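Local coordinates for protein alternansucrase (Leuconostoc mesenteroides, PDB 6HVG) that is a large glycoside hydrolase family 70 protein with a bound calcium ion, in which a TIM-barrel-type catalytic-family region is combined with choline-binding-like repeats, at residues A810-L815 against I910-G915; A943-N948 against I952-S957; T979-K982 against T986-N989. All blocks are in the same frame, centred on the assembly; numbering follows the deposited sequence.

Interaction 1. Residues A810-L815 against I910-G915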
loop_
_atom_site.group_PDB
_atom_site.type_symbol
_atom_site.label_atom_id
_atom_site.label_comp_id
_atom_site.label_asym_id
_atom_site.label_seq_id
_atom_site.Cartn_x
_atom_site.Cartn_y
_atom_site.Cartn_z
ATOM N N ALA A 810 -9.043 -17.430 20.801
ATOM C CA ALA A 810 -9.599 -17.271 19.463
ATOM C C ALA A 810 -9.743 -18.620 18.752
ATOM O O ALA A 810 -10.772 -18.884 18.151
ATOM C CB ALA A 810 -8.721 -16.334 18.641
ATOM N N TYR A 811 -8.714 -19.466 18.827
ATOM C CA TYR A 811 -8.789 -20.820 18.272
ATOM C C TYR A 811 -9.821 -21.702 18.991
ATOM O O TYR A 811 -10.495 -22.505 18.362
ATOM C CB TYR A 811 -7.408 -21.488 18.218
ATOM C CG TYR A 811 -6.649 -21.132 16.950
ATOM C CD1 TYR A 811 -6.810 -21.870 15.800
ATOM C CD2 TYR A 811 -5.800 -20.044 16.901
ATOM C CE1 TYR A 811 -6.131 -21.542 14.633
ATOM C CE2 TYR A 811 -5.117 -19.707 15.747
ATOM C CZ TYR A 811 -5.287 -20.457 14.615
ATOM O OH TYR A 811 -4.625 -20.127 13.456
ATOM N N ALA A 812 -9.987 -21.528 20.291
ATOM C CA ALA A 812 -11.010 -22.275 21.019
ATOM C C ALA A 812 -12.374 -22.035 20.397
ATOM O O ALA A 812 -13.161 -22.972 20.224
ATOM C CB ALA A 812 -11.030 -21.895 22.494
ATOM N N MET A 813 -12.657 -20.786 20.055
ATOM C CA MET A 813 -13.917 -20.444 19.393
ATOM C C MET A 813 -13.941 -20.906 17.939
ATOM O O MET A 813 -14.911 -21.523 17.495
ATOM C CB MET A 813 -14.165 -18.944 19.472
ATOM C CG MET A 813 -14.355 -18.446 20.903
ATOM S SD MET A 813 -14.649 -16.676 21.024
ATOM C CE MET A 813 -16.133 -16.501 20.019
ATOM N N LEU A 814 -12.867 -20.626 17.205
ATOM C CA LEU A 814 -12.785 -21.014 15.801
ATOM C C LEU A 814 -13.066 -22.489 15.617
ATOM O O LEU A 814 -13.792 -22.882 14.701
ATOM C CB LEU A 814 -11.400 -20.714 15.226
ATOM C CG LEU A 814 -11.278 -20.939 13.727
ATOM C CD1 LEU A 814 -12.006 -19.839 12.970
ATOM C CD2 LEU A 814 -9.815 -20.987 13.312
ATOM N N LEU A 815 -12.493 -23.293 16.503
ATOM C CA LEU A 815 -12.488 -24.750 16.356
ATOM C C LEU A 815 -13.714 -25.456 16.917
ATOM O O LEU A 815 -13.865 -26.649 16.704
ATOM C CB LEU A 815 -11.225 -25.334 16.993
ATOM C CG LEU A 815 -9.910 -24.890 16.335
ATOM C CD1 LEU A 815 -8.725 -25.350 17.152
ATOM C CD2 LEU A 815 -9.771 -25.383 14.904
ATOM N N ILE A 910 -19.005 -30.142 23.862
ATOM C CA ILE A 910 -17.915 -29.383 24.452
ATOM C C ILE A 910 -18.441 -28.056 25.012
ATOM O O ILE A 910 -19.465 -27.556 24.550
ATOM C CB ILE A 910 -16.811 -29.140 23.396
ATOM C CG1 ILE A 910 -15.545 -28.572 24.027
ATOM C CG2 ILE A 910 -17.287 -28.189 22.314
ATOM C CD1 ILE A 910 -14.309 -28.661 23.130
ATOM N N GLY A 911 -17.752 -27.516 26.018
ATOM C CA GLY A 911 -18.127 -26.246 26.627
ATOM C C GLY A 911 -16.955 -25.290 26.613
ATOM O O GLY A 911 -15.858 -25.640 27.054
ATOM N N VAL A 912 -17.169 -24.093 26.078
ATOM C CA VAL A 912 -16.111 -23.085 25.987
ATOM C C VAL A 912 -16.539 -21.781 26.667
ATOM O O VAL A 912 -17.631 -21.267 26.414
ATOM C CB VAL A 912 -15.727 -22.806 24.547
ATOM C CG1 VAL A 912 -14.583 -21.794 24.483
ATOM C CG2 VAL A 912 -15.323 -24.100 23.880
ATOM N N ILE A 913 -15.673 -21.300 27.565
ATOM C CA ILE A 913 -15.838 -20.037 28.255
ATOM C C ILE A 913 -14.633 -19.162 27.923
ATOM O O ILE A 913 -13.492 -19.596 28.101
ATOM C CB ILE A 913 -15.906 -20.235 29.778
ATOM C CG1 ILE A 913 -16.985 -21.266 30.131
ATOM C CG2 ILE A 913 -16.194 -18.902 30.463
ATOM C CD1 ILE A 913 -16.914 -21.740 31.560
ATOM N N VAL A 914 -14.878 -17.929 27.478
ATOM C CA VAL A 914 -13.787 -17.021 27.114
ATOM C C VAL A 914 -14.080 -15.576 27.501
ATOM O O VAL A 914 -15.206 -15.124 27.439
ATOM C CB VAL A 914 -13.435 -17.143 25.619
ATOM C CG1 VAL A 914 -14.682 -17.216 24.788
ATOM C CG2 VAL A 914 -12.541 -16.010 25.138
ATOM N N GLY A 915 -13.034 -14.873 27.925
ATOM C CA GLY A 915 -13.116 -13.465 28.294
ATOM C C GLY A 915 -11.949 -12.678 27.745
ATOM O O GLY A 915 -10.909 -13.248 27.429
#
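M813 and V914 make the closer of two apolar contacts that press helix 807-814 against strand 910-915. Atom SD of M813 lies 3.8 Å from CG1 of V914, and the methionine CG, one atom back along the chain, also comes within reach of that methyl. The two side chains cross at about a right angle. The methionine chain leaves the helix with CG beside its backbone N and runs straight on to the sulfur; the bend at chi3 (59°) then turns CE away from the valine and keeps SD, with CG, as the touching atoms. On the strand, CG1 of V914 sits between its own backbone N and carbonyl carbon (chi1 43°), which turns that branch to the helix. F704 and L881 also pack on M813, while M701 and L881 adjoin V914.

At the neighbouring helix residue, CB of A812 points at the sheet and meets CG1 of V912 at 4.1 Å. This is the slighter contact, for the alanine offers one methyl where M813 brings two atoms to its valine; L850 and L1004 also pack on A812. The loose end is at I910: its CB is directed to the helix, yet the side chain stays 6.5 Å from A810-L815 and packs on V1006 and V1008. This looser side is not a solvent side, for every touching residue is buried. Only 150 Å² is covered in all, and the contact is apolar. The strand's backbone pairs with strands 881-885 and 1003-1009. Helix 807-814 precedes strand 821-825 of the eight-stranded parallel sheet, which is consistent with a helix of the TIM-barrel-type part packed on the antiparallel sheet, as in family 70 proteins.

Interaction 2. Residues A943-N948 against I952-S957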
loop_
_atom_site.group_PDB
_atom_site.type_symbol
_atom_site.label_atom_id
_atom_site.label_comp_id
_atom_site.label_asym_id
_atom_site.label_seq_id
_atom_site.Cartn_x
_atom_site.Cartn_y
_atom_site.Cartn_z
ATOM N N ALA A 943 -12.094 -30.767 32.590
ATOM C CA ALA A 943 -11.449 -29.698 31.846
ATOM C C ALA A 943 -10.488 -30.225 30.796
ATOM O O ALA A 943 -9.766 -31.164 31.041
ATOM C CB ALA A 943 -10.715 -28.768 32.813
ATOM N N LEU A 944 -10.531 -29.614 29.622
ATOM C CA LEU A 944 -9.539 -29.828 28.585
ATOM C C LEU A 944 -8.427 -28.769 28.680
ATOM O O LEU A 944 -7.244 -29.058 28.471
ATOM C CB LEU A 944 -10.218 -29.733 27.218
ATOM C CG LEU A 944 -9.369 -30.069 25.991
ATOM C CD1 LEU A 944 -9.206 -31.583 25.848
ATOM C CD2 LEU A 944 -10.013 -29.489 24.748
ATOM N N VAL A 945 -8.827 -27.557 29.040
ATOM C CA VAL A 945 -7.979 -26.384 28.991
ATOM C C VAL A 945 -8.489 -25.383 30.035
ATOM O O VAL A 945 -9.679 -25.048 30.036
ATOM C CB VAL A 945 -8.033 -25.796 27.558
ATOM C CG1 VAL A 945 -7.921 -24.275 27.532
ATOM C CG2 VAL A 945 -6.956 -26.435 26.685
ATOM N N LEU A 946 -7.597 -24.929 30.929
ATOM C CA LEU A 946 -7.916 -23.885 31.936
ATOM C C LEU A 946 -6.795 -22.867 32.087
ATOM O O LEU A 946 -5.635 -23.245 32.270
ATOM C CB LEU A 946 -8.156 -24.497 33.301
ATOM C CG LEU A 946 -9.488 -25.186 33.541
ATOM C CD1 LEU A 946 -9.476 -25.737 34.950
ATOM C CD2 LEU A 946 -10.681 -24.254 33.357
ATOM N N SER A 947 -7.144 -21.586 32.016
ATOM C CA SER A 947 -6.159 -20.512 32.128
ATOM C C SER A 947 -5.796 -20.196 33.590
ATOM O O SER A 947 -6.568 -20.460 34.493
ATOM C CB SER A 947 -6.671 -19.239 31.433
ATOM O OG SER A 947 -7.833 -18.739 32.052
ATOM N N ASN A 948 -4.611 -19.629 33.788
ATOM C CA ASN A 948 -4.147 -19.211 35.099
ATOM C C ASN A 948 -3.096 -18.114 34.918
ATOM O O ASN A 948 -2.844 -17.682 33.797
ATOM C CB ASN A 948 -3.598 -20.406 35.881
ATOM C CG ASN A 948 -2.418 -21.084 35.179
ATOM O OD1 ASN A 948 -1.381 -20.452 34.910
ATOM N ND2 ASN A 948 -2.565 -22.381 34.890
ATOM N N ILE A 952 -1.655 -21.434 30.384
ATOM C CA ILE A 952 -2.902 -22.177 30.233
ATOM C C ILE A 952 -2.537 -23.643 30.364
ATOM O O ILE A 952 -1.727 -24.133 29.600
ATOM C CB ILE A 952 -3.570 -21.952 28.850
ATOM C CG1 ILE A 952 -3.866 -20.468 28.613
ATOM C CG2 ILE A 952 -4.872 -22.737 28.753
ATOM C CD1 ILE A 952 -4.203 -20.102 27.182
ATOM N N ASP A 953 -3.122 -24.324 31.345
ATOM C CA ASP A 953 -2.915 -25.754 31.522
ATOM C C ASP A 953 -3.709 -26.523 30.483
ATOM O O ASP A 953 -4.822 -26.156 30.147
ATOM C CB ASP A 953 -3.348 -26.208 32.918
ATOM C CG ASP A 953 -2.431 -25.694 34.028
ATOM O OD1 ASP A 953 -1.213 -25.526 33.798
ATOM O OD2 ASP A 953 -2.938 -25.476 35.152
ATOM N N VAL A 954 -3.110 -27.600 29.985
ATOM C CA VAL A 954 -3.726 -28.490 28.998
ATOM C C VAL A 954 -3.816 -29.907 29.586
ATOM O O VAL A 954 -2.825 -30.450 30.079
ATOM C CB VAL A 954 -2.890 -28.516 27.699
ATOM C CG1 VAL A 954 -3.390 -29.589 26.747
ATOM C CG2 VAL A 954 -2.902 -27.142 27.041
ATOM N N TYR A 955 -4.998 -30.507 29.516
ATOM C CA TYR A 955 -5.220 -31.838 30.094
ATOM C C TYR A 955 -5.466 -32.843 28.981
ATOM O O TYR A 955 -6.465 -32.748 28.261
ATOM C CB TYR A 955 -6.395 -31.795 31.080
ATOM C CG TYR A 955 -6.174 -30.810 32.207
ATOM C CD1 TYR A 955 -5.243 -31.068 33.205
ATOM C CD2 TYR A 955 -6.865 -29.605 32.259
ATOM C CE1 TYR A 955 -5.001 -30.161 34.228
ATOM C CE2 TYR A 955 -6.622 -28.682 33.270
ATOM C CZ TYR A 955 -5.696 -28.975 34.254
ATOM O OH TYR A 955 -5.470 -28.094 35.268
ATOM N N ASP A 956 -4.562 -33.809 28.850
ATOM C CA ASP A 956 -4.549 -34.710 27.679
ATOM C C ASP A 956 -5.559 -35.844 27.781
ATOM O O ASP A 956 -5.976 -36.388 26.754
ATOM C CB ASP A 956 -3.144 -35.287 27.452
ATOM C CG ASP A 956 -2.061 -34.211 27.464
ATOM O OD1 ASP A 956 -2.327 -33.096 26.961
ATOM O OD2 ASP A 956 -0.961 -34.459 28.002
ATOM N N SER A 957 -5.951 -36.191 29.008
ATOM C CA SER A 957 -6.925 -37.259 29.238
ATOM C C SER A 957 -7.728 -37.045 30.537
ATOM O O SER A 957 -7.403 -36.164 31.328
ATOM C CB SER A 957 -6.180 -38.579 29.307
ATOM O OG SER A 957 -5.140 -38.509 30.269
#
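V945 and I952 meet at the apolar centre of a beta hairpin, in which strand 945-947 runs antiparallel to strand 952-954. The valine's CG1 lies 3.6 Å from CG2 of I952, the branch that stands anti to the isoleucine's backbone N, and the two side chains cross obliquely. The other valine methyl, CG2, meets CG2 of V954 at 4.1 Å; here the side chains lie side by side and point the same way. On this face S947 CB adjoins I952. Helix 844-857 covers V945 and V954 through V846, and I952 packs on L999.

The opposite face carries L946 and D953. Y955 follows the second strand, and its ring lies beside the first: its CD2 is 4.0 Å from CB of A943, its CE2 makes a more distant approach to CD1 of L946, and the backbone N of V945 sits at the ring edge. With chi1 at -59°, CG of Y955 stands beside its own backbone N, which brings the ring alongside 943-946.

Between the faces runs the backbone ladder. L946 and D953 form the hydrogen-bonded pair, their N atoms each donating to the other's O, and Y955 N donates to L944 O with an N-H...O angle of 171°. L944 and V945 together face V1006 of strand 1003-1009, a classic beta bulge on the other side of this strand, and S947 OG accepts from L1004 N of the same neighbour.

Outward from the core, N948 and D953 make the polar edge. N948 OD1 takes hydrogen bonds from two turn amides, S950 N and G951 N. The side chains of N948 and D953 cross at about a right angle, amide and carboxylate planes 57° apart, with ND2 of N948 3.1 Å from OD2 of D953.

Interaction 3. Residues T979-K982 against T986-N989; sequences TFVK and TIIN
F980 and I988 form the central hydrogen-bonded pair of a beta hairpin at the protein surface, made by strands 977-982 and 987-991. The polar component is the backbone ladder. F980 N donates to I988 O at 2.7 Å, I988 N donates back to F980 O, and K982 N donates to T986 O next to the turn; each donor lies nearly along the C=O axis of its acceptor. CA-H...O contacts supplement these bonds, such as T979 CA to I988 O at 3.5 Å. A carbon-to-oxygen contact stands apart from them: on the exposed face T979 and N989 lie side by side, with T979 CG2 3.8 Å from OD1 of N989.

Apolar contacts are divided between the two faces. On the face of T979 and N989, V981 CG1 and I987 CG1 meet at 4.2 Å. On the other, F980 is the buried member: its CB approaches that of I988, while its ring pairs edge-to-face with W1007. The F980 side chain also touches P962 and L964, tying the hairpin to the rest of its sheet, and V981 continues that link through hydrogen bonds to T963.

The aliphatic chain of K982, extended beyond CG, runs at a slant to the side chains of T986 and I988. Its CD lies 3.8 Å from CG2 of T986, and its CE reaches I988 CD1 at 3.8 Å.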
loop_
_atom_site.group_PDB
_atom_site.type_symbol
_atom_site.label_atom_id
_atom_site.label_comp_id
_atom_site.label_asym_id
_atom_site.label_seq_id
_atom_site.Cartn_x
_atom_site.Cartn_y
_atom_site.Cartn_z
ATOM N N THR A 979 -13.889 -25.499 44.079
ATOM C CA THR A 979 -13.152 -26.637 44.578
ATOM C C THR A 979 -13.545 -27.865 43.729
ATOM O O THR A 979 -14.631 -28.423 43.878
ATOM C CB THR A 979 -13.391 -26.848 46.092
ATOM O OG1 THR A 979 -14.727 -27.296 46.322
ATOM C CG2 THR A 979 -13.161 -25.542 46.890
ATOM N N PHE A 980 -12.661 -28.240 42.804
ATOM C CA PHE A 980 -12.915 -29.343 41.877
ATOM C C PHE A 980 -12.220 -30.569 42.393
ATOM O O PHE A 980 -11.161 -30.462 43.038
ATOM C CB PHE A 980 -12.332 -29.065 40.491
ATOM C CG PHE A 980 -12.882 -27.838 39.824
ATOM C CD1 PHE A 980 -14.250 -27.633 39.721
ATOM C CD2 PHE A 980 -12.023 -26.909 39.265
ATOM C CE1 PHE A 980 -14.739 -26.517 39.087
ATOM C CE2 PHE A 980 -12.503 -25.794 38.632
ATOM C CZ PHE A 980 -13.865 -25.595 38.543
ATOM N N VAL A 981 -12.776 -31.732 42.090
ATOM C CA VAL A 981 -12.117 -32.959 42.474
ATOM C C VAL A 981 -11.713 -33.720 41.222
ATOM O O VAL A 981 -12.488 -33.842 40.298
ATOM C CB VAL A 981 -12.971 -33.836 43.449
ATOM C CG1 VAL A 981 -13.608 -32.973 44.535
ATOM C CG2 VAL A 981 -14.049 -34.631 42.715
ATOM N N LYS A 982 -10.484 -34.216 41.200
ATOM C CA LYS A 982 -10.052 -35.174 40.200
ATOM C C LYS A 982 -10.811 -36.480 40.362
ATOM O O LYS A 982 -11.250 -36.808 41.453
ATOM C CB LYS A 982 -8.572 -35.453 40.366
ATOM C CG LYS A 982 -7.627 -34.319 40.011
ATOM C CD LYS A 982 -6.218 -34.837 39.756
ATOM C CE LYS A 982 -5.237 -33.735 39.396
ATOM N NZ LYS A 982 -3.969 -34.310 38.877
ATOM N N THR A 986 -7.092 -36.305 43.422
ATOM C CA THR A 986 -7.119 -35.271 44.461
ATOM C C THR A 986 -8.188 -34.187 44.301
ATOM O O THR A 986 -8.925 -34.152 43.309
ATOM C CB THR A 986 -5.746 -34.530 44.513
ATOM O OG1 THR A 986 -5.659 -33.739 45.703
ATOM C CG2 THR A 986 -5.516 -33.609 43.294
ATOM N N ILE A 987 -8.190 -33.264 45.262
ATOM C CA ILE A 987 -8.986 -32.028 45.235
ATOM C C ILE A 987 -8.157 -30.875 44.648
ATOM O O ILE A 987 -7.005 -30.681 45.019
ATOM C CB ILE A 987 -9.438 -31.636 46.664
ATOM C CG1 ILE A 987 -10.428 -32.686 47.210
ATOM C CG2 ILE A 987 -10.038 -30.222 46.699
ATOM C CD1 ILE A 987 -10.825 -32.492 48.667
ATOM N N ILE A 988 -8.769 -30.096 43.759
ATOM C CA ILE A 988 -8.105 -28.967 43.084
ATOM C C ILE A 988 -8.829 -27.632 43.348
ATOM O O ILE A 988 -10.075 -27.576 43.306
ATOM C CB ILE A 988 -8.086 -29.200 41.548
ATOM C CG1 ILE A 988 -7.406 -30.532 41.188
ATOM C CG2 ILE A 988 -7.438 -28.023 40.825
ATOM C CD1 ILE A 988 -5.902 -30.502 41.272
ATOM N N ASN A 989 -8.060 -26.557 43.558
ATOM C CA ASN A 989 -8.632 -25.227 43.765
ATOM C C ASN A 989 -8.405 -24.329 42.570
ATOM O O ASN A 989 -7.279 -24.206 42.104
ATOM C CB ASN A 989 -7.987 -24.518 44.945
ATOM C CG ASN A 989 -8.324 -25.139 46.286
ATOM O OD1 ASN A 989 -9.422 -25.673 46.530
ATOM N ND2 ASN A 989 -7.377 -25.031 47.189
#

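The three contacts follow one another along the chain, each closing before the next opens, and all reach the same large antiparallel sheet. Interaction 1 lies about 13 Å from interaction 2 and interaction 2 about 14 Å from interaction 3, centre to centre, while the outer two are about 23 Å apart; none touches another. Strand 1003-1009 pairs with both 910-915 and 940-947, and strand 962-965 joins 940-947 to 977-982, so the sheet links all three. Helix 844-857 packs on parts of interactions 1 and 2. One antiparallel sheet thus spans the distance from helices 807-814 and 844-857, where it is buried, to the protein surface.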